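Local coordinates for 378aa long hypothetical citrate synthase (Sulfolobus tokodaii, PDB 1VGM), which is of unproven function but belongs to the citrate synthase family, folding into a mainly helical subunit that pairs with a second copy, at residues P110-A115 against H346-V351; K118-Q123 against S201-C206. All blocks are in the same frame, centred on the assembly; numbering follows the deposited sequence.

Interaction 1: P110-A115 against H346-V351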
ATOM      1  N   PRO A 110       3.235  -2.698  15.576  1.00  8.45           N
ATOM      2  CA  PRO A 110       4.240  -3.674  16.014  1.00  7.63           C
ATOM      3  C   PRO A 110       5.622  -3.415  15.422  1.00  8.05           C
ATOM      4  O   PRO A 110       5.749  -3.036  14.256  1.00  6.88           O
ATOM      5  CB  PRO A 110       3.664  -5.005  15.551  1.00  8.70           C
ATOM      6  CG  PRO A 110       2.907  -4.643  14.300  1.00  5.73           C
ATOM      7  CD  PRO A 110       2.307  -3.271  14.587  1.00  5.37           C
ATOM      8  N   LYS A 111       6.653  -3.629  16.235  1.00  4.64           N
ATOM      9  CA  LYS A 111       8.029  -3.613  15.758  1.00  8.89           C
ATOM     10  C   LYS A 111       8.384  -4.945  15.117  1.00  7.45           C
ATOM     11  O   LYS A 111       7.911  -5.999  15.552  1.00 10.01           O
ATOM     12  CB  LYS A 111       8.990  -3.350  16.918  1.00  9.72           C
ATOM     13  CG  LYS A 111       8.900  -1.955  17.511  1.00 14.62           C
ATOM     14  CD  LYS A 111       9.899  -1.812  18.650  1.00 21.22           C
ATOM     15  CE  LYS A 111       9.667  -0.550  19.463  1.00 25.31           C
ATOM     16  NZ  LYS A 111      10.679  -0.448  20.554  1.00 28.61           N
ATOM     17  N   TRP A 112       9.224  -4.897  14.091  1.00  4.10           N
ATOM     18  CA  TRP A 112       9.846  -6.107  13.576  1.00  5.58           C
ATOM     19  C   TRP A 112      10.864  -6.664  14.570  1.00  7.23           C
ATOM     20  O   TRP A 112      11.672  -5.924  15.142  1.00  6.86           O
ATOM     21  CB  TRP A 112      10.541  -5.820  12.246  1.00  7.56           C
ATOM     22  CG  TRP A 112       9.597  -5.510  11.113  1.00  6.39           C
ATOM     23  CD1 TRP A 112       9.142  -4.278  10.738  1.00  7.24           C
ATOM     24  CD2 TRP A 112       9.034  -6.450  10.184  1.00  4.89           C
ATOM     25  NE1 TRP A 112       8.333  -4.391   9.623  1.00  8.33           N
ATOM     26  CE2 TRP A 112       8.254  -5.713   9.263  1.00  5.85           C
ATOM     27  CE3 TRP A 112       9.141  -7.840  10.023  1.00  6.39           C
ATOM     28  CZ2 TRP A 112       7.586  -6.322   8.191  1.00  6.10           C
ATOM     29  CZ3 TRP A 112       8.472  -8.446   8.955  1.00  7.34           C
ATOM     30  CH2 TRP A 112       7.707  -7.683   8.053  1.00  7.45           C
ATOM     31  N   ASN A 113      10.829  -7.979  14.758  1.00  7.03           N
ATOM     32  CA  ASN A 113      11.666  -8.647  15.753  1.00  7.85           C
ATOM     33  C   ASN A 113      11.643 -10.133  15.427  1.00  7.39           C
ATOM     34  O   ASN A 113      10.591 -10.766  15.478  1.00  8.09           O
ATOM     35  CB  ASN A 113      11.095  -8.416  17.159  1.00  5.95           C
ATOM     36  CG  ASN A 113      11.966  -9.002  18.244  1.00  9.86           C
ATOM     37  OD1 ASN A 113      12.458 -10.127  18.121  1.00 12.36           O
ATOM     38  ND2 ASN A 113      12.163  -8.246  19.320  1.00  9.29           N
ATOM     39  N   ARG A 114      12.788 -10.695  15.076  1.00  9.95           N
ATOM     40  CA  ARG A 114      12.789 -12.060  14.580  1.00 13.70           C
ATOM     41  C   ARG A 114      12.403 -13.063  15.669  1.00 14.28           C
ATOM     42  O   ARG A 114      12.080 -14.216  15.376  1.00 13.13           O
ATOM     43  CB  ARG A 114      14.156 -12.410  13.989  1.00 18.28           C
ATOM     44  CG  ARG A 114      15.319 -12.262  14.943  1.00 26.22           C
ATOM     45  CD  ARG A 114      16.642 -12.430  14.204  1.00 31.43           C
ATOM     46  NE  ARG A 114      16.794 -13.769  13.642  1.00 38.66           N
ATOM     47  CZ  ARG A 114      16.843 -14.886  14.364  1.00 40.67           C
ATOM     48  NH1 ARG A 114      17.008 -16.058  13.763  1.00 40.83           N
ATOM     49  NH2 ARG A 114      16.728 -14.835  15.685  1.00 42.31           N
ATOM     50  N   ALA A 115      12.412 -12.624  16.924  1.00 13.76           N
ATOM     51  CA  ALA A 115      11.926 -13.474  18.008  1.00 13.67           C
ATOM     52  C   ALA A 115      10.400 -13.497  18.098  1.00 11.43           C
ATOM     53  O   ALA A 115       9.837 -14.398  18.712  1.00 11.48           O
ATOM     54  CB  ALA A 115      12.518 -13.023  19.347  1.00 13.11           C
ATOM     55  N   HIS A 346       5.831 -13.995   2.989  1.00  4.37           N
ATOM     56  CA  HIS A 346       6.749 -13.366   2.044  1.00  6.15           C
ATOM     57  C   HIS A 346       7.495 -12.164   2.621  1.00  6.13           C
ATOM     58  O   HIS A 346       8.680 -11.983   2.344  1.00  6.29           O
ATOM     59  CB  HIS A 346       6.003 -12.923   0.776  1.00  5.06           C
ATOM     60  CG  HIS A 346       5.858 -14.004  -0.248  1.00  3.67           C
ATOM     61  ND1 HIS A 346       6.894 -14.404  -1.065  1.00  6.46           N
ATOM     62  CD2 HIS A 346       4.801 -14.787  -0.573  1.00  1.60           C
ATOM     63  CE1 HIS A 346       6.484 -15.388  -1.844  1.00  4.55           C
ATOM     64  NE2 HIS A 346       5.216 -15.640  -1.565  1.00  4.70           N
ATOM     65  N   ILE A 347       6.815 -11.328   3.400  1.00  4.99           N
ATOM     66  CA  ILE A 347       7.483 -10.146   3.930  1.00  6.02           C
ATOM     67  C   ILE A 347       8.417 -10.502   5.088  1.00  7.44           C
ATOM     68  O   ILE A 347       9.412  -9.813   5.323  1.00  8.73           O
ATOM     69  CB  ILE A 347       6.469  -9.049   4.400  1.00  3.87           C
ATOM     70  CG1 ILE A 347       5.485  -9.621   5.421  1.00  5.58           C
ATOM     71  CG2 ILE A 347       5.721  -8.486   3.196  1.00  4.00           C
ATOM     72  CD1 ILE A 347       4.484  -8.599   5.953  1.00  4.27           C
ATOM     73  N   ILE A 348       8.108 -11.580   5.803  1.00  7.15           N
ATOM     74  CA  ILE A 348       8.993 -12.061   6.857  1.00  5.92           C
ATOM     75  C   ILE A 348      10.269 -12.628   6.238  1.00  8.02           C
ATOM     76  O   ILE A 348      11.372 -12.351   6.713  1.00  7.95           O
ATOM     77  CB  ILE A 348       8.303 -13.156   7.722  1.00  6.95           C
ATOM     78  CG1 ILE A 348       7.187 -12.527   8.554  1.00  6.93           C
ATOM     79  CG2 ILE A 348       9.310 -13.803   8.664  1.00  4.33           C
ATOM     80  CD1 ILE A 348       6.428 -13.516   9.410  1.00  6.82           C
ATOM     81  N   GLU A 349      10.121 -13.413   5.174  1.00  7.43           N
ATOM     82  CA  GLU A 349      11.279 -13.865   4.402  1.00  8.61           C
ATOM     83  C   GLU A 349      12.106 -12.672   3.963  1.00  7.23           C
ATOM     84  O   GLU A 349      13.322 -12.640   4.162  1.00  7.90           O
ATOM     85  CB  GLU A 349      10.833 -14.644   3.162  1.00 10.73           C
ATOM     86  CG  GLU A 349      10.765 -16.143   3.355  1.00 11.12           C
ATOM     87  CD  GLU A 349      10.461 -16.888   2.068  1.00 13.97           C
ATOM     88  OE1 GLU A 349      10.766 -18.098   2.007  1.00 11.38           O
ATOM     89  OE2 GLU A 349       9.917 -16.272   1.123  1.00 12.69           O
ATOM     90  N   TYR A 350      11.441 -11.692   3.358  1.00  4.83           N
ATOM     91  CA  TYR A 350      12.138 -10.524   2.834  1.00  7.21           C
ATOM     92  C   TYR A 350      12.890  -9.787   3.936  1.00  8.28           C
ATOM     93  O   TYR A 350      14.083  -9.509   3.803  1.00  6.93           O
ATOM     94  CB  TYR A 350      11.163  -9.554   2.164  1.00  2.21           C
ATOM     95  CG  TYR A 350      11.873  -8.518   1.315  1.00  3.69           C
ATOM     96  CD1 TYR A 350      12.397  -8.857   0.069  1.00  5.41           C
ATOM     97  CD2 TYR A 350      12.036  -7.207   1.761  1.00  1.60           C
ATOM     98  CE1 TYR A 350      13.066  -7.918  -0.721  1.00  6.28           C
ATOM     99  CE2 TYR A 350      12.708  -6.254   0.978  1.00  5.35           C
ATOM    100  CZ  TYR A 350      13.219  -6.623  -0.262  1.00  6.57           C
ATOM    101  OH  TYR A 350      13.895  -5.711  -1.044  1.00  6.36           O
ATOM    102  N   VAL A 351      12.189  -9.462   5.019  1.00  7.59           N
ATOM    103  CA  VAL A 351      12.785  -8.636   6.058  1.00  9.30           C
ATOM    104  C   VAL A 351      13.881  -9.409   6.787  1.00  7.71           C
ATOM    105  O   VAL A 351      14.968  -8.884   7.007  1.00  8.88           O
ATOM    106  CB  VAL A 351      11.731  -8.142   7.080  1.00  8.09           C
ATOM    107  CG1 VAL A 351      12.416  -7.416   8.229  1.00  9.39           C
ATOM    108  CG2 VAL A 351      10.757  -7.214   6.400  1.00  9.81           C
TER

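Interaction 2: K118-Q123 against S201-C206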
ATOM      1  N   LYS A 118       6.866 -14.283  13.808  1.00  6.71           N
ATOM      2  CA  LYS A 118       6.023 -15.398  13.379  1.00  8.23           C
ATOM      3  C   LYS A 118       4.764 -15.470  14.229  1.00  7.37           C
ATOM      4  O   LYS A 118       3.670 -15.721  13.722  1.00  8.18           O
ATOM      5  CB  LYS A 118       6.780 -16.730  13.497  1.00 10.91           C
ATOM      6  CG  LYS A 118       7.777 -16.985  12.377  1.00 14.35           C
ATOM      7  CD  LYS A 118       8.528 -18.292  12.576  1.00 17.64           C
ATOM      8  CE  LYS A 118       9.799 -18.085  13.384  1.00 22.86           C
ATOM      9  NZ  LYS A 118      10.889 -17.497  12.556  1.00 26.70           N
ATOM     10  N   GLU A 119       4.923 -15.260  15.530  1.00  8.05           N
ATOM     11  CA  GLU A 119       3.783 -15.243  16.422  1.00  8.79           C
ATOM     12  C   GLU A 119       2.877 -14.045  16.104  1.00  8.41           C
ATOM     13  O   GLU A 119       1.650 -14.153  16.172  1.00 10.42           O
ATOM     14  CB  GLU A 119       4.264 -15.191  17.874  1.00 13.39           C
ATOM     15  CG  GLU A 119       5.009 -16.452  18.327  1.00 13.71           C
ATOM     16  CD  GLU A 119       6.367 -16.639  17.642  1.00 21.57           C
ATOM     17  OE1 GLU A 119       7.056 -15.620  17.380  1.00 16.96           O
ATOM     18  OE2 GLU A 119       6.743 -17.810  17.373  1.00 14.22           O
ATOM     19  N   LEU A 120       3.478 -12.915  15.743  1.00  6.23           N
ATOM     20  CA  LEU A 120       2.708 -11.741  15.332  1.00  8.04           C
ATOM     21  C   LEU A 120       1.920 -12.007  14.050  1.00  6.95           C
ATOM     22  O   LEU A 120       0.781 -11.577  13.928  1.00  6.63           O
ATOM     23  CB  LEU A 120       3.630 -10.525  15.124  1.00  9.84           C
ATOM     24  CG  LEU A 120       2.976  -9.293  14.479  1.00  8.33           C
ATOM     25  CD1 LEU A 120       1.897  -8.754  15.407  1.00  7.79           C
ATOM     26  CD2 LEU A 120       4.018  -8.219  14.198  1.00  5.94           C
ATOM     27  N   ALA A 121       2.527 -12.721  13.103  1.00  4.37           N
ATOM     28  CA  ALA A 121       1.819 -13.175  11.903  1.00  4.66           C
ATOM     29  C   ALA A 121       0.546 -13.970  12.210  1.00  4.39           C
ATOM     30  O   ALA A 121      -0.490 -13.761  11.580  1.00  7.57           O
ATOM     31  CB  ALA A 121       2.759 -14.016  11.032  1.00  4.16           C
ATOM     32  N   VAL A 122       0.627 -14.884  13.172  1.00  7.06           N
ATOM     33  CA  VAL A 122      -0.533 -15.683  13.554  1.00  7.50           C
ATOM     34  C   VAL A 122      -1.631 -14.801  14.142  1.00  6.27           C
ATOM     35  O   VAL A 122      -2.802 -14.946  13.794  1.00  8.41           O
ATOM     36  CB  VAL A 122      -0.162 -16.780  14.587  1.00  6.16           C
ATOM     37  CG1 VAL A 122      -1.372 -17.670  14.856  1.00  1.60           C
ATOM     38  CG2 VAL A 122       0.990 -17.624  14.058  1.00  6.26           C
ATOM     39  N   GLN A 123      -1.246 -13.883  15.027  1.00  6.35           N
ATOM     40  CA  GLN A 123      -2.191 -12.918  15.588  1.00  4.98           C
ATOM     41  C   GLN A 123      -2.894 -12.143  14.485  1.00  6.10           C
ATOM     42  O   GLN A 123      -4.108 -11.940  14.536  1.00  6.15           O
ATOM     43  CB  GLN A 123      -1.475 -11.933  16.519  1.00  8.84           C
ATOM     44  CG  GLN A 123      -0.859 -12.582  17.748  1.00  7.97           C
ATOM     45  CD  GLN A 123      -0.112 -11.591  18.629  1.00 13.41           C
ATOM     46  OE1 GLN A 123       0.280 -10.506  18.182  1.00 14.17           O
ATOM     47  NE2 GLN A 123       0.101 -11.965  19.886  1.00  9.56           N
ATOM     48  N   SER A 201       8.183  -0.805   7.218  1.00  6.99           N
ATOM     49  CA  SER A 201       6.849  -0.418   7.666  1.00  5.99           C
ATOM     50  C   SER A 201       6.204  -1.567   8.431  1.00  6.48           C
ATOM     51  O   SER A 201       6.411  -2.721   8.095  1.00  5.34           O
ATOM     52  CB  SER A 201       5.963  -0.054   6.471  1.00  8.89           C
ATOM     53  OG  SER A 201       4.656   0.290   6.905  1.00  9.86           O
ATOM     54  N   ASP A 202       5.420  -1.251   9.454  1.00  6.25           N
ATOM     55  CA  ASP A 202       4.945  -2.275  10.381  1.00  7.42           C
ATOM     56  C   ASP A 202       4.113  -3.308   9.626  1.00  7.31           C
ATOM     57  O   ASP A 202       3.567  -3.016   8.558  1.00  7.40           O
ATOM     58  CB  ASP A 202       4.105  -1.636  11.494  1.00  6.26           C
ATOM     59  CG  ASP A 202       2.747  -1.162  11.005  1.00  8.35           C
ATOM     60  OD1 ASP A 202       2.629   0.011  10.570  1.00  6.42           O
ATOM     61  OD2 ASP A 202       1.795  -1.967  11.062  1.00  4.58           O
ATOM     62  N   MET A 203       4.023  -4.515  10.176  1.00  6.12           N
ATOM     63  CA  MET A 203       3.434  -5.637   9.452  1.00  7.36           C
ATOM     64  C   MET A 203       2.002  -5.321   8.990  1.00  8.14           C
ATOM     65  O   MET A 203       1.595  -5.683   7.877  1.00  4.95           O
ATOM     66  CB  MET A 203       3.439  -6.891  10.341  1.00  9.24           C
ATOM     67  CG  MET A 203       4.013  -8.122   9.662  1.00 12.78           C
ATOM     68  SD  MET A 203       4.067  -9.622  10.669  1.00 10.40           S
ATOM     69  CE  MET A 203       5.840  -9.784  10.916  1.00 11.77           C
ATOM     70  N   TYR A 204       1.234  -4.645   9.841  1.00  6.77           N
ATOM     71  CA  TYR A 204      -0.155  -4.339   9.510  1.00  6.89           C
ATOM     72  C   TYR A 204      -0.249  -3.393   8.316  1.00  7.76           C
ATOM     73  O   TYR A 204      -1.105  -3.557   7.452  1.00  5.99           O
ATOM     74  CB  TYR A 204      -0.868  -3.710  10.709  1.00  7.34           C
ATOM     75  CG  TYR A 204      -1.248  -4.702  11.776  1.00  4.56           C
ATOM     76  CD1 TYR A 204      -0.511  -4.797  12.954  1.00  5.74           C
ATOM     77  CD2 TYR A 204      -2.344  -5.549  11.610  1.00  7.02           C
ATOM     78  CE1 TYR A 204      -0.854  -5.712  13.946  1.00  7.16           C
ATOM     79  CE2 TYR A 204      -2.696  -6.470  12.599  1.00  4.35           C
ATOM     80  CZ  TYR A 204      -1.947  -6.544  13.761  1.00  7.07           C
ATOM     81  OH  TYR A 204      -2.290  -7.447  14.738  1.00  6.72           O
ATOM     82  N   SER A 205       0.632  -2.399   8.277  1.00  7.30           N
ATOM     83  CA  SER A 205       0.685  -1.484   7.144  1.00  7.48           C
ATOM     84  C   SER A 205       1.194  -2.169   5.869  1.00  5.20           C
ATOM     85  O   SER A 205       0.852  -1.749   4.768  1.00  7.64           O
ATOM     86  CB  SER A 205       1.572  -0.284   7.482  1.00  8.09           C
ATOM     87  OG  SER A 205       1.065   0.421   8.605  1.00 11.49           O
ATOM     88  N   CYS A 206       1.999  -3.219   6.007  1.00  1.60           N
ATOM     89  CA  CYS A 206       2.408  -3.993   4.835  1.00  5.72           C
ATOM     90  C   CYS A 206       1.218  -4.722   4.236  1.00  5.75           C
ATOM     91  O   CYS A 206       1.115  -4.871   3.019  1.00  3.84           O
ATOM     92  CB  CYS A 206       3.488  -5.012   5.198  1.00  7.33           C
ATOM     93  SG  CYS A 206       5.042  -4.267   5.702  1.00  5.39           S
TER
HETATM   94  O   HOH W   1      -0.862  -7.787  17.185  1.00  6.88           O

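Interaction 1: P110-A115 against H346-V351
Trp112 holds CG anti to its own carbonyl carbon (chi1 -68°) and stands its indole nearly upright on the CB-CG bond (chi2 91°), which carries the six-membered ring onto helix 331-353, where Val351 meets it. Val351 sets CG1 anti to the backbone N (chi1 174°), which puts CG2 anti to the carbonyl carbon, where it can sit over the ring. Val351 CG2 makes a CH-pi contact over one face, 3.6 Å from the centroid of the six-membered ring of Trp112, while Val351 CG1 rests 3.8 Å from Trp112 CE3, nearer the fused bond. One turn back, Ile347 CG1 comes in the ring plane at the outer edge, 4.0 Å from Trp112 CH2. Ile348 borders the neighbouring corner, its CA 4.2 Å from Trp112 CZ3. Beyond the tryptophan the loop turns away from the helix, and Asn113 closes an Asx turn, with OD1 accepting from Ala115 N at 2.8 Å. Met203 of helix 203-214 also packs against the indole, and Trp112 NE1 donates to Ser201 O. Hydrocarbon thus meets the aromatic face and rim, with no hydrogen bond between the two segments; the indole's one polar group is satisfied by a backbone carbonyl elsewhere, so dispersion and burial of apolar surface hold this loop to the helix.

Interaction 2: K118-Q123 against S201-C206
The 118-123 segment is a continuous turn of helix 117-139, whereas 201-206 arrives as extended backbone at Ser201 and Asp202 and turns helical at Met203; the backbones come nearest at Ala121 and Met203, whose CA atoms are 8.1 Å apart. Leu120 and Met203 bridge the gap tip to tip. With CG anti to the backbone N (chi1 171°), Leu120 sends CD2 to within 3.8 Å of Met203 SD and 4.1 Å of Met203 CE. The methionine chain bends at its last torsion (chi3 -110°), turning CE toward the Trp112 indole while SD stays the atom nearest the leucine; Met203 SD also lies 4.2 Å from Ala121 N. Leu120 CD1 lies obliquely to the Tyr204 ring, 4.4 Å from Tyr204 CE1. This is helix-to-helix packing in the mainly helical body of a citrate synthase-type fold, made at the very start of helix 203-214. Asp202 is the N-cap there: its OD2 accepts from Ser205 N at 3.0 Å, met from well above the carboxylate plane. OD1 of the same carboxylate forms a salt bridge with Lys215 of the second subunit, so the cap also belongs to the dimer interface. Beside the partly exposed Gln123, a water in the plane of the Tyr204 ring bonds to Tyr204 OH at 2.9 Å and donates to Gln123 OE1 at 3.1 Å.

From the N terminus, the chain leaves helix 93-108 through the loop at 110-115 and enters helix 117-139, so the first halves of both interactions follow each other closely. Interaction 2 closes first, when the chain returns at 201-206 to begin helix 203-214; interaction 1 closes only near the end of helix 331-353. The smaller loop is therefore nested within the larger, without crossing it. Their centres lie about 8 Å apart and they touch directly: Pro110 CB packs 3.5 Å from Leu120 CD2. Together they join the 109-116 connection and helix 117-139 to the start of helix 203-214 and the last turns of helix 331-353.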